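Local coordinates for dipeptidase AC. Metallo peptidase. MEROPS family M19 (Rhodobacter sphaeroides, PDB 3LY0), which probably hydrolyses dipeptides as a zinc-dependent metallodipeptidase, and binds a phosphinate mimic of L-Ala-D-Ala next to two zinc ions, at residues L342-E345 against N346-L350. Residues are numbered along the deposited sequence; the frame is centred on the assembly and turned at random.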
loop_
_atom_site.group_PDB
_atom_site.type_symbol
_atom_site.label_atom_id
_atom_site.label_comp_id
_atom_site.label_asym_id
_atom_site.label_seq_id
_atom_site.Cartn_x
_atom_site.Cartn_y
_atom_site.Cartn_z
ATOM N N LEU A 342 6.365 -0.739 15.034
ATOM C CA LEU A 342 5.219 -1.088 14.203
ATOM C C LEU A 342 4.520 0.158 13.672
ATOM O O LEU A 342 3.966 0.152 12.573
ATOM C CB LEU A 342 4.221 -1.927 15.001
ATOM C CG LEU A 342 4.751 -3.268 15.491
ATOM C CD1 LEU A 342 3.721 -3.924 16.384
ATOM C CD2 LEU A 342 5.097 -4.185 14.313
ATOM N N CYS A 343 4.546 1.233 14.445
ATOM C CA CYS A 343 3.831 2.444 14.068
ATOM C C CYS A 343 4.564 3.313 13.050
ATOM O O CYS A 343 3.926 3.888 12.165
ATOM C CB CYS A 343 3.442 3.269 15.307
ATOM S SG CYS A 343 2.075 2.542 16.263
ATOM N N HIS A 344 5.886 3.427 13.174
ATOM C CA HIS A 344 6.634 4.216 12.198
ATOM C C HIS A 344 8.117 3.882 12.039
ATOM O O HIS A 344 8.668 4.075 10.958
ATOM C CB HIS A 344 6.497 5.716 12.491
ATOM C CG HIS A 344 7.016 6.122 13.838
ATOM N ND1 HIS A 344 6.183 6.364 14.909
ATOM C CD2 HIS A 344 8.278 6.338 14.286
ATOM C CE1 HIS A 344 6.907 6.707 15.960
ATOM N NE2 HIS A 344 8.181 6.694 15.612
ATOM N N GLU A 345 8.784 3.438 13.101
ATOM C CA GLU A 345 10.243 3.310 13.011
ATOM C C GLU A 345 10.676 2.309 11.945
ATOM O O GLU A 345 11.669 2.519 11.252
ATOM C CB GLU A 345 10.871 2.955 14.365
ATOM C CG GLU A 345 10.705 4.030 15.434
ATOM C CD GLU A 345 11.326 3.634 16.761
ATOM O OE1 GLU A 345 11.754 2.471 16.900
ATOM O OE2 GLU A 345 11.366 4.483 17.678
ATOM N N ASN A 346 9.933 1.218 11.810
ATOM C CA ASN A 346 10.295 0.206 10.824
ATOM C C ASN A 346 10.237 0.743 9.390
ATOM O O ASN A 346 11.133 0.472 8.593
ATOM C CB ASN A 346 9.436 -1.055 10.974
ATOM C CG ASN A 346 9.778 -1.843 12.227
ATOM O OD1 ASN A 346 10.802 -1.598 12.862
ATOM N ND2 ASN A 346 8.932 -2.795 12.585
ATOM N N TRP A 347 9.184 1.484 9.050
ATOM C CA TRP A 347 9.144 2.098 7.724
ATOM C C TRP A 347 10.328 3.023 7.517
ATOM O O TRP A 347 10.933 3.014 6.447
ATOM C CB TRP A 347 7.852 2.876 7.466
ATOM C CG TRP A 347 6.767 1.999 6.916
ATOM C CD1 TRP A 347 5.540 1.754 7.475
ATOM C CD2 TRP A 347 6.818 1.223 5.708
ATOM N NE1 TRP A 347 4.825 0.887 6.687
ATOM C CE2 TRP A 347 5.585 0.546 5.595
ATOM C CE3 TRP A 347 7.788 1.039 4.710
ATOM C CZ2 TRP A 347 5.291 -0.303 4.524
ATOM C CZ3 TRP A 347 7.490 0.202 3.640
ATOM C CH2 TRP A 347 6.250 -0.461 3.561
ATOM N N TYR A 348 10.651 3.836 8.519
ATOM C CA TYR A 348 11.742 4.791 8.335
ATOM C C TYR A 348 13.066 4.074 8.094
ATOM O O TYR A 348 13.850 4.493 7.245
ATOM C CB TYR A 348 11.854 5.770 9.512
ATOM C CG TYR A 348 10.634 6.635 9.762
ATOM C CD1 TYR A 348 9.642 6.795 8.799
ATOM C CD2 TYR A 348 10.483 7.303 10.970
ATOM C CE1 TYR A 348 8.530 7.591 9.038
ATOM C CE2 TYR A 348 9.370 8.098 11.220
ATOM C CZ TYR A 348 8.397 8.238 10.250
ATOM O OH TYR A 348 7.296 9.026 10.490
ATOM N N GLY A 349 13.313 3.002 8.841
ATOM C CA GLY A 349 14.493 2.184 8.622
ATOM C C GLY A 349 14.506 1.569 7.231
ATOM O O GLY A 349 15.531 1.576 6.555
ATOM N N LEU A 350 13.366 1.026 6.806
ATOM C CA LEU A 350 13.249 0.445 5.474
ATOM C C LEU A 350 13.591 1.484 4.392
ATOM O O LEU A 350 14.303 1.184 3.422
ATOM C CB LEU A 350 11.833 -0.119 5.274
ATOM C CG LEU A 350 11.497 -0.729 3.903
ATOM C CD1 LEU A 350 11.202 0.340 2.848
ATOM C CD2 LEU A 350 12.597 -1.673 3.419
HETATM O O HOH W 1 6.734 1.214 10.746
#
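Tyr348 lies against His344, one turn earlier on helix 336-354. Followed outward, its CB passes 3.7 Å from Glu345 O, and CG sits 3.4 Å from His344 O, which stands over one face of the phenol ring, toward its rim. Further along, CE2 meets His344 CD2 at 3.7 Å, and CZ and OH run beside His344 CB. That CB makes an off-centre CH-pi contact, 4.3 Å from the ring centroid. With CG between its own backbone N and carbonyl carbon (chi1 61°), His344 swings its ring across to Tyr348 CE2, where it crosses the phenol at a slant, the planes 34° apart; its ND1 bonds to Pro8 O. At the tip, Tyr348 OH hydrogen-bonds His127 ND1 on helix 120-129. The backbone bonds are Tyr348 N to His344 O (3.2 Å) and Gly349 N to Glu345 O (3.0 Å). At the wider pi-type turn of 342-345, a water accepts from Trp347 N at 3.0 Å and donates a weak bond to Leu342 O. A leucine in place of Tyr348 would probably leave His127 ND1 without its hydroxyl partner and deprive His344 CB of its aromatic face. Buried imidazole and phenol thus pack by carbon contact while His344 ND1 and Tyr348 OH bond to other parts of the chain, tying the C-terminal helix of this TIM-barrel-clan protein to both Pro8 and helix 120-129.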